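Long-range contacts in methylaspartate ammonia-lyase (Citrobacter amalonaticus, PDB 1KKR), which catalyses the reversible, magnesium-dependent anti elimination of ammonia from L-threo-3-methylaspartate to give mesaconate, probably within the methylaspartate cycle: residues D107-N112 and C155-L160; L192-I197 and H236-G241; P269-G274 and G301-A306. All blocks are in the same frame, centred on the assembly; numbering follows the deposited sequence.

Contact 1: residues D107-N112 and C155-L160; sequences DAFLPN and CDEWQL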
loop_
_atom_site.group_PDB
_atom_site.type_symbol
_atom_site.label_atom_id
_atom_site.label_comp_id
_atom_site.label_asym_id
_atom_site.label_seq_id
_atom_site.Cartn_x
_atom_site.Cartn_y
_atom_site.Cartn_z
ATOM N N ASP A 107 -15.989 -4.234 26.326
ATOM C CA ASP A 107 -15.000 -4.888 27.180
ATOM C C ASP A 107 -14.599 -6.270 26.652
ATOM O O ASP A 107 -13.517 -6.719 26.867
ATOM C CB ASP A 107 -15.516 -5.019 28.595
ATOM C CG ASP A 107 -15.643 -3.693 29.280
ATOM O OD1 ASP A 107 -15.109 -2.666 28.810
ATOM O OD2 ASP A 107 -16.299 -3.592 30.318
ATOM N N ALA A 108 -15.492 -6.974 26.004
ATOM C CA ALA A 108 -15.085 -8.207 25.311
ATOM C C ALA A 108 -15.384 -8.072 23.820
ATOM O O ALA A 108 -16.177 -7.246 23.430
ATOM C CB ALA A 108 -15.825 -9.387 25.877
ATOM N N PHE A 109 -14.815 -8.956 23.023
ATOM C CA PHE A 109 -14.976 -8.987 21.574
ATOM C C PHE A 109 -15.970 -10.002 21.038
ATOM O O PHE A 109 -16.828 -9.673 20.241
ATOM C CB PHE A 109 -13.579 -9.263 20.981
ATOM C CG PHE A 109 -13.586 -9.608 19.513
ATOM C CD1 PHE A 109 -14.123 -8.722 18.589
ATOM C CD2 PHE A 109 -13.019 -10.795 19.043
ATOM C CE1 PHE A 109 -14.160 -9.033 17.238
ATOM C CE2 PHE A 109 -13.030 -11.088 17.670
ATOM C CZ PHE A 109 -13.587 -10.182 16.773
ATOM N N LEU A 110 -15.915 -11.232 21.531
ATOM C CA LEU A 110 -16.646 -12.327 20.892
ATOM C C LEU A 110 -18.164 -12.271 20.890
ATOM O O LEU A 110 -18.796 -12.538 19.869
ATOM C CB LEU A 110 -16.128 -13.662 21.475
ATOM C CG LEU A 110 -15.955 -14.935 20.650
ATOM C CD1 LEU A 110 -15.547 -14.843 19.213
ATOM C CD2 LEU A 110 -14.912 -15.798 21.429
ATOM N N PRO A 111 -18.770 -11.965 22.014
ATOM C CA PRO A 111 -20.219 -11.845 22.007
ATOM C C PRO A 111 -20.642 -10.760 20.958
ATOM O O PRO A 111 -21.563 -10.952 20.157
ATOM C CB PRO A 111 -20.559 -11.460 23.448
ATOM C CG PRO A 111 -19.354 -11.797 24.255
ATOM C CD PRO A 111 -18.157 -11.714 23.332
ATOM N N ASN A 112 -19.929 -9.645 20.893
ATOM C CA ASN A 112 -20.298 -8.663 19.844
ATOM C C ASN A 112 -20.136 -9.265 18.426
ATOM O O ASN A 112 -20.943 -9.047 17.521
ATOM C CB ASN A 112 -19.471 -7.368 19.965
ATOM C CG ASN A 112 -19.846 -6.556 21.168
ATOM O OD1 ASN A 112 -20.986 -6.631 21.619
ATOM N ND2 ASN A 112 -18.903 -5.753 21.693
ATOM N N CYS A 155 -5.682 -13.760 21.866
ATOM C CA CYS A 155 -5.034 -14.686 22.799
ATOM C C CYS A 155 -5.841 -14.901 24.093
ATOM O O CYS A 155 -6.033 -16.036 24.541
ATOM C CB CYS A 155 -3.640 -14.182 23.110
ATOM S SG CYS A 155 -2.521 -14.420 21.734
ATOM N N ASP A 156 -6.325 -13.814 24.671
ATOM C CA ASP A 156 -7.073 -13.861 25.902
ATOM C C ASP A 156 -8.394 -14.566 25.732
ATOM O O ASP A 156 -8.745 -15.400 26.562
ATOM C CB ASP A 156 -7.392 -12.461 26.418
ATOM C CG ASP A 156 -6.225 -11.800 27.119
ATOM O OD1 ASP A 156 -5.238 -12.467 27.414
ATOM O OD2 ASP A 156 -6.198 -10.598 27.426
ATOM N N GLU A 157 -9.163 -14.208 24.701
ATOM C CA GLU A 157 -10.521 -14.773 24.572
ATOM C C GLU A 157 -10.507 -16.174 24.046
ATOM O O GLU A 157 -11.520 -16.891 24.102
ATOM C CB GLU A 157 -11.476 -13.899 23.723
ATOM C CG GLU A 157 -11.612 -12.497 24.295
ATOM C CD GLU A 157 -12.831 -11.689 23.838
ATOM O OE1 GLU A 157 -13.733 -12.205 23.190
ATOM O OE2 GLU A 157 -12.876 -10.479 24.113
ATOM N N TRP A 158 -9.396 -16.571 23.461
ATOM C CA TRP A 158 -9.348 -17.951 22.943
ATOM C C TRP A 158 -8.381 -18.784 23.794
ATOM O O TRP A 158 -8.051 -19.901 23.451
ATOM C CB TRP A 158 -8.916 -18.038 21.494
ATOM C CG TRP A 158 -10.027 -17.910 20.424
ATOM C CD1 TRP A 158 -10.563 -18.906 19.675
ATOM C CD2 TRP A 158 -10.636 -16.709 19.967
ATOM N NE1 TRP A 158 -11.475 -18.401 18.781
ATOM C CE2 TRP A 158 -11.525 -17.045 18.929
ATOM C CE3 TRP A 158 -10.503 -15.375 20.308
ATOM C CZ2 TRP A 158 -12.307 -16.096 18.271
ATOM C CZ3 TRP A 158 -11.260 -14.431 19.627
ATOM C CH2 TRP A 158 -12.164 -14.798 18.651
ATOM N N GLN A 159 -7.849 -18.161 24.838
ATOM C CA GLN A 159 -6.909 -18.785 25.745
ATOM C C GLN A 159 -5.766 -19.388 24.975
ATOM O O GLN A 159 -5.579 -20.595 24.950
ATOM C CB GLN A 159 -7.671 -19.833 26.651
ATOM N N LEU A 160 -4.978 -18.529 24.332
ATOM C CA LEU A 160 -3.822 -18.961 23.558
ATOM C C LEU A 160 -2.597 -18.324 24.187
ATOM O O LEU A 160 -2.679 -17.222 24.711
ATOM C CB LEU A 160 -3.874 -18.435 22.109
ATOM C CG LEU A 160 -5.205 -18.703 21.422
ATOM C CD1 LEU A 160 -5.386 -17.975 20.110
ATOM C CD2 LEU A 160 -5.292 -20.204 21.198
#
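Glu-157, in the last turn of helix 150-157, holds its carboxylate against two successive backbone amides near the start of helix 110-118. The N of Phe-109 donates to Glu-157 OE2 (2.7 Å, 163° at the hydrogen), while the N of Leu-110 donates to Glu-157 OE1 (2.9 Å). Each oxygen uses its syn lone pair, the one on the side of its fellow, and the two grips together fix the rotation of the carboxylate. CG lies anti to the carbonyl carbon (chi1 -58°) and the chain beyond it runs extended, carrying the acid group to the other segment.

Next to this carboxylate, Leu-110 meets Trp-158 at about a right angle. Its CD2 stands over one face of the indole, 4.1 Å from the centroid of the six-membered ring of Trp-158. Phe-109 CE2 meets Trp-158 CH2 at 3.9 Å, at the indole edge. Trp-158 NE1 is hydrogen-bonded to Asp-343 OD1 of helix 339-350, which also packs on the indole, while Phe-109 packs on helix 128-146. The contact thus ties helix ends together, away from the active site.

A carboxylate facing amides at a helix's amino end probably gains from the helix dipole, which would favour its ionised form.

Contact 2: residues L192-I197 and H236-G241; sequences LPHALI and HIDVYG. With MG (magnesium ion), chain C; 2AS ((2S,3S)-3-methyl-aspartic acid), chain E.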
loop_
_atom_site.group_PDB
_atom_site.type_symbol
_atom_site.label_atom_id
_atom_site.label_comp_id
_atom_site.label_asym_id
_atom_site.label_seq_id
_atom_site.Cartn_x
_atom_site.Cartn_y
_atom_site.Cartn_z
ATOM N N LEU A 192 6.806 -17.369 -2.094
ATOM C CA LEU A 192 6.563 -16.671 -3.344
ATOM C C LEU A 192 6.351 -17.614 -4.513
ATOM O O LEU A 192 6.698 -18.780 -4.413
ATOM C CB LEU A 192 7.742 -15.735 -3.631
ATOM C CG LEU A 192 8.990 -16.428 -4.184
ATOM C CD1 LEU A 192 9.848 -15.433 -4.833
ATOM C CD2 LEU A 192 9.753 -17.169 -3.145
ATOM N N PRO A 193 5.824 -17.130 -5.637
ATOM C CA PRO A 193 5.301 -15.784 -5.813
ATOM C C PRO A 193 3.859 -15.695 -6.366
ATOM O O PRO A 193 3.511 -14.702 -6.993
ATOM C CB PRO A 193 6.223 -15.312 -6.912
ATOM C CG PRO A 193 6.250 -16.480 -7.797
ATOM C CD PRO A 193 6.049 -17.748 -6.953
ATOM N N HIS A 194 3.069 -16.739 -6.174
ATOM C CA HIS A 194 1.710 -16.868 -6.715
ATOM C C HIS A 194 1.699 -17.105 -8.218
ATOM O O HIS A 194 1.225 -18.139 -8.673
ATOM C CB HIS A 194 0.844 -15.671 -6.384
ATOM C CG HIS A 194 -0.611 -15.933 -6.616
ATOM N ND1 HIS A 194 -1.191 -15.843 -7.868
ATOM C CD2 HIS A 194 -1.595 -16.330 -5.769
ATOM C CE1 HIS A 194 -2.479 -16.140 -7.768
ATOM N NE2 HIS A 194 -2.750 -16.439 -6.506
ATOM N N ALA A 195 2.233 -16.134 -8.955
ATOM C CA ALA A 195 2.439 -16.171 -10.411
ATOM C C ALA A 195 1.215 -16.090 -11.293
ATOM O O ALA A 195 1.374 -15.998 -12.510
ATOM C CB ALA A 195 3.369 -17.339 -10.863
ATOM N N LEU A 196 0.017 -16.097 -10.714
ATOM C CA LEU A 196 -1.194 -15.883 -11.501
ATOM C C LEU A 196 -1.219 -16.758 -12.779
ATOM O O LEU A 196 -1.420 -16.263 -13.909
ATOM C CB LEU A 196 -1.368 -14.387 -11.807
ATOM C CG LEU A 196 -2.794 -14.031 -12.243
ATOM C CD1 LEU A 196 -3.855 -14.306 -11.190
ATOM C CD2 LEU A 196 -2.839 -12.595 -12.581
ATOM N N ILE A 197 -1.052 -18.073 -12.581
ATOM C CA ILE A 197 -1.005 -19.004 -13.696
ATOM C C ILE A 197 -2.470 -19.363 -14.002
ATOM O O ILE A 197 -2.980 -20.388 -13.579
ATOM C CB ILE A 197 -0.100 -20.220 -13.347
ATOM C CG1 ILE A 197 1.330 -19.748 -13.011
ATOM C CG2 ILE A 197 -0.093 -21.208 -14.470
ATOM C CD1 ILE A 197 2.093 -19.202 -14.168
ATOM N N HIS A 236 5.223 -21.132 -4.068
ATOM C CA HIS A 236 3.755 -21.251 -3.958
ATOM C C HIS A 236 3.170 -20.570 -5.221
ATOM O O HIS A 236 3.356 -19.390 -5.440
ATOM C CB HIS A 236 3.299 -20.619 -2.627
ATOM C CG HIS A 236 1.828 -20.725 -2.344
ATOM N ND1 HIS A 236 1.332 -20.887 -1.068
ATOM C CD2 HIS A 236 0.750 -20.691 -3.165
ATOM C CE1 HIS A 236 0.011 -20.977 -1.118
ATOM N NE2 HIS A 236 -0.372 -20.849 -2.379
ATOM N N ILE A 237 2.524 -21.370 -6.066
ATOM C CA ILE A 237 2.059 -20.971 -7.360
ATOM C C ILE A 237 0.607 -21.401 -7.535
ATOM O O ILE A 237 0.256 -22.539 -7.339
ATOM C CB ILE A 237 2.926 -21.625 -8.458
ATOM C CG1 ILE A 237 4.268 -20.932 -8.597
ATOM C CG2 ILE A 237 2.265 -21.452 -9.830
ATOM C CD1 ILE A 237 5.267 -21.716 -9.460
ATOM N N ASP A 238 -0.235 -20.441 -7.880
ATOM C CA ASP A 238 -1.661 -20.670 -8.024
ATOM C C ASP A 238 -1.984 -20.879 -9.475
ATOM O O ASP A 238 -1.644 -20.052 -10.324
ATOM C CB ASP A 238 -2.411 -19.454 -7.476
ATOM C CG ASP A 238 -3.898 -19.695 -7.272
ATOM O OD1 ASP A 238 -4.518 -20.610 -7.871
ATOM O OD2 ASP A 238 -4.527 -18.946 -6.505
ATOM N N VAL A 239 -2.582 -22.028 -9.763
ATOM C CA VAL A 239 -2.887 -22.389 -11.159
ATOM C C VAL A 239 -4.379 -22.266 -11.559
ATOM O O VAL A 239 -4.760 -22.640 -12.692
ATOM C CB VAL A 239 -2.360 -23.778 -11.563
ATOM C CG1 VAL A 239 -0.851 -23.849 -11.471
ATOM C CG2 VAL A 239 -2.966 -24.817 -10.744
ATOM N N TYR A 240 -5.203 -21.786 -10.628
ATOM C CA TYR A 240 -6.552 -21.360 -10.946
ATOM C C TYR A 240 -7.274 -22.441 -11.755
ATOM O O TYR A 240 -8.066 -22.182 -12.671
ATOM C CB TYR A 240 -6.400 -20.030 -11.687
ATOM C CG TYR A 240 -7.604 -19.132 -11.729
ATOM C CD1 TYR A 240 -8.115 -18.722 -12.962
ATOM C CD2 TYR A 240 -8.242 -18.676 -10.572
ATOM C CE1 TYR A 240 -9.229 -17.900 -13.068
ATOM C CE2 TYR A 240 -9.385 -17.843 -10.670
ATOM C CZ TYR A 240 -9.861 -17.452 -11.944
ATOM O OH TYR A 240 -10.960 -16.617 -12.157
ATOM N N GLY A 241 -6.985 -23.679 -11.396
ATOM C CA GLY A 241 -7.724 -24.793 -11.937
ATOM C C GLY A 241 -7.218 -25.362 -13.251
ATOM O O GLY A 241 -7.691 -26.412 -13.674
HETATM MG MG MG C . -6.099 -19.000 -5.173
HETATM C C 2AS E . -6.668 -12.143 -4.777
HETATM O O 2AS E . -5.907 -11.186 -4.612
HETATM C CA 2AS E . -6.196 -13.458 -5.432
HETATM N N 2AS E . -5.028 -13.292 -6.320
HETATM C CB 2AS E . -6.021 -14.561 -4.341
HETATM C CG 2AS E . -5.763 -15.921 -4.956
HETATM O OD1 2AS E . -5.920 -16.971 -4.336
HETATM C C4 2AS E . -4.934 -14.347 -3.290
HETATM O OD2 2AS E . -5.428 -15.951 -6.126
HETATM O OXT 2AS E . -7.836 -12.034 -4.394
HETATM O O HOH W 1 -6.687 -20.760 -6.252
HETATM O O HOH W 2 -7.445 -18.450 -6.717
#
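A cis peptide leads into Pro-193 just where it pairs with His-236, and one step on His-194 pairs with Ile-237 at a CA-to-CA distance of only 4.2 Å. The strands run parallel, yet side chains diverge at both bridges. Backbone bonds continue regardless: His-236 N to Leu-192 O, His-194 N to His-236 O, Asp-238 N to His-194 O, then, past the end of strand 192-194, Ile-197 N to Asp-238 O.

His-194 and Asp-238 point the same way, side by side, with CG anti to the backbone N in both (chi1 -165° and -167°). Asp-238 CB lies over one face of the imidazole, 3.4 Å from the ring centroid of His-194. Leu-196 N, tilted somewhat out of the ring plane, donates to His-194 ND1 at 3.1 Å and helps to hold the ring. His-194 NE2 gives a hydrogen bond to 2AS OD2, the substrate carboxylate, at 2.7 Å. It gives a weak one to Asp-238 OD2.

That Asp-238 OD2 binds magnesium at 2.1 Å, beside substrate OD1, two waters, Glu-273 and Asp-307. Asp-238 OD1 accepts from Tyr-240 N, an Asx turn, and from a metal-bound water.

The substrate carboxylate thus sits between a metal and an imidazole N-H, consistent with the transition-state-stabilising role of His-194.

Contact 3: residues P269-G274 and G301-A306; sequences PLYIEG and GVKIVA. With MG (magnesium ion), chain C.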
loop_
_atom_site.group_PDB
_atom_site.type_symbol
_atom_site.label_atom_id
_atom_site.label_comp_id
_atom_site.label_asym_id
_atom_site.label_seq_id
_atom_site.Cartn_x
_atom_site.Cartn_y
_atom_site.Cartn_z
ATOM N N PRO A 269 11.107 -26.070 -1.441
ATOM C CA PRO A 269 9.823 -26.739 -1.350
ATOM C C PRO A 269 8.819 -26.073 -2.300
ATOM O O PRO A 269 8.906 -24.860 -2.580
ATOM C CB PRO A 269 9.422 -26.526 0.100
ATOM C CG PRO A 269 10.663 -26.291 0.826
ATOM C CD PRO A 269 11.526 -25.521 -0.151
ATOM N N LEU A 270 7.869 -26.875 -2.764
ATOM C CA LEU A 270 6.879 -26.434 -3.741
ATOM C C LEU A 270 5.445 -26.702 -3.331
ATOM O O LEU A 270 5.102 -27.767 -2.829
ATOM C CB LEU A 270 7.164 -27.092 -5.100
ATOM C CG LEU A 270 6.157 -26.888 -6.233
ATOM C CD1 LEU A 270 6.172 -25.477 -6.697
ATOM C CD2 LEU A 270 6.397 -27.752 -7.458
ATOM N N TYR A 271 4.608 -25.705 -3.584
ATOM C CA TYR A 271 3.170 -25.750 -3.315
ATOM C C TYR A 271 2.423 -25.295 -4.578
ATOM O O TYR A 271 2.767 -24.263 -5.207
ATOM C CB TYR A 271 2.792 -24.799 -2.178
ATOM C CG TYR A 271 3.088 -25.271 -0.740
ATOM C CD1 TYR A 271 4.381 -25.438 -0.289
ATOM C CD2 TYR A 271 2.068 -25.529 0.136
ATOM C CE1 TYR A 271 4.651 -25.844 0.991
ATOM C CE2 TYR A 271 2.319 -25.952 1.403
ATOM C CZ TYR A 271 3.631 -26.101 1.834
ATOM O OH TYR A 271 3.914 -26.543 3.107
ATOM N N ILE A 272 1.378 -26.044 -4.916
ATOM C CA ILE A 272 0.563 -25.750 -6.075
ATOM C C ILE A 272 -0.863 -25.537 -5.539
ATOM O O ILE A 272 -1.485 -26.421 -4.965
ATOM C CB ILE A 272 0.592 -26.880 -7.099
ATOM C CG1 ILE A 272 1.988 -27.105 -7.723
ATOM C CG2 ILE A 272 -0.477 -26.645 -8.155
ATOM C CD1 ILE A 272 2.663 -26.003 -8.420
ATOM N N GLU A 273 -1.362 -24.331 -5.729
ATOM C CA GLU A 273 -2.689 -23.957 -5.251
ATOM C C GLU A 273 -3.654 -24.089 -6.407
ATOM O O GLU A 273 -3.334 -23.735 -7.555
ATOM C CB GLU A 273 -2.678 -22.511 -4.720
ATOM C CG GLU A 273 -4.050 -21.955 -4.337
ATOM C CD GLU A 273 -4.045 -20.632 -3.600
ATOM O OE1 GLU A 273 -2.997 -20.205 -3.105
ATOM O OE2 GLU A 273 -5.139 -20.041 -3.451
ATOM N N GLY A 274 -4.829 -24.604 -6.071
ATOM C CA GLY A 274 -5.984 -24.687 -6.948
ATOM C C GLY A 274 -5.785 -25.500 -8.199
ATOM O O GLY A 274 -6.064 -25.051 -9.306
ATOM N N GLY A 301 7.186 -34.906 -2.918
ATOM C CA GLY A 301 7.322 -33.863 -1.895
ATOM C C GLY A 301 6.486 -32.577 -2.168
ATOM O O GLY A 301 6.462 -31.621 -1.360
ATOM N N VAL A 302 5.814 -32.531 -3.319
ATOM C CA VAL A 302 5.074 -31.336 -3.725
ATOM C C VAL A 302 3.759 -31.297 -2.988
ATOM O O VAL A 302 3.160 -32.313 -2.808
ATOM C CB VAL A 302 4.873 -31.317 -5.247
ATOM C CG1 VAL A 302 4.010 -30.097 -5.650
ATOM C CG2 VAL A 302 6.254 -31.205 -5.947
ATOM N N LYS A 303 3.319 -30.147 -2.505
ATOM C CA LYS A 303 2.046 -30.102 -1.780
ATOM C C LYS A 303 0.972 -29.329 -2.568
ATOM O O LYS A 303 1.265 -28.481 -3.440
ATOM C CB LYS A 303 2.226 -29.467 -0.390
ATOM C CG LYS A 303 2.942 -30.323 0.703
ATOM C CD LYS A 303 3.101 -29.464 1.958
ATOM C CE LYS A 303 3.843 -30.163 3.175
ATOM N NZ LYS A 303 4.845 -29.232 3.857
ATOM N N ILE A 304 -0.274 -29.585 -2.237
ATOM C CA ILE A 304 -1.340 -28.851 -2.877
ATOM C C ILE A 304 -2.203 -28.106 -1.875
ATOM O O ILE A 304 -2.401 -28.533 -0.735
ATOM C CB ILE A 304 -2.253 -29.736 -3.767
ATOM C CG1 ILE A 304 -3.017 -30.744 -2.935
ATOM C CG2 ILE A 304 -1.484 -30.246 -4.993
ATOM C CD1 ILE A 304 -4.120 -31.429 -3.761
ATOM N N VAL A 305 -2.737 -27.006 -2.372
ATOM C CA VAL A 305 -3.533 -26.067 -1.608
ATOM C C VAL A 305 -4.954 -25.845 -2.181
ATOM O O VAL A 305 -5.111 -25.439 -3.332
ATOM C CB VAL A 305 -2.884 -24.653 -1.618
ATOM C CG1 VAL A 305 -3.662 -23.698 -0.693
ATOM C CG2 VAL A 305 -1.391 -24.663 -1.247
ATOM N N ALA A 306 -5.969 -26.047 -1.343
ATOM C CA ALA A 306 -7.356 -25.717 -1.684
ATOM C C ALA A 306 -7.596 -24.230 -1.640
ATOM O O ALA A 306 -6.993 -23.533 -0.833
ATOM C CB ALA A 306 -8.283 -26.392 -0.716
HETATM MG MG MG C . -6.099 -19.000 -5.173
HETATM O O HOH W 3 6.089 -29.082 -0.612
HETATM O O HOH W 4 8.411 -29.694 -2.751
HETATM O O HOH W 2 -7.445 -18.450 -6.717
HETATM O O HOH W 1 -6.687 -20.760 -6.252
#
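Glu-273 lies against Val-305 of the neighbouring parallel strand, CB of Glu-273 to CB of Val-305 at 3.8 Å, and from there reaches the metal. CG anti to the backbone N (chi1 173°) and an extended chain carry Glu-273 OE2 to magnesium at 2.2 Å, where two waters, Asp-238, Asp-307 and the substrate complete the shell. The other oxygen, OE1, is taken by His-236 NE2 on the next strand.

Behind this first shell stands a regular backbone ladder: Lys-303 N to Leu-270 O, Ile-272 N to Lys-303 O, Val-305 N to Ile-272 O, and finally Gly-274 N to Val-305 O (2.9 Å, 174° at the hydrogen), which fixes the chain directly after the metal ligand. With helix 281-297 the two strands form a beta-alpha-beta unit of the barrel, Glu-273 at the C-terminal end of its strand.

On the sheet face of Glu-273, Val-305 CG2 touches the ring edge of Tyr-271, 3.8 Å from Tyr-271 CD2. Lys-303 runs alongside this tyrosine, its CB over one ring face at 4.0 Å from the Tyr-271 centroid, and a bend at chi4 (137°) brings Lys-303 NZ to donate to Tyr-271 OH at 2.9 Å. Glu-354 binds both ends of that pair.

With a cation and an imidazole each holding one oxygen, the carboxylate of Glu-273 probably has little rotational freedom, and the Lys-303 ammonium probably polarises the Tyr-271 hydroxyl.

In the fold
From the N terminus, contact 1 comes first: it closes a largely helical loop and joins the beginning of helix 110-118 to the end of helix 150-157 in the N-terminal part of the protein. The chain then enters the C-terminal part, whose eight parallel strands form a TIM barrel. Contact 2 closes a mostly helical loop by pairing strand 191-194 with 234-238, and contact 3 closes the crossover through helix 281-297, pairing 270-273 with 303-306. The three follow in series, with no nesting or crossing. Strands 234-238 and 270-273 are neighbours, so contacts 2 and 3 touch and share magnesium and its two waters, while contact 1 lies about 35 Å from contact 2 and about 33 Å from contact 3, centre to centre.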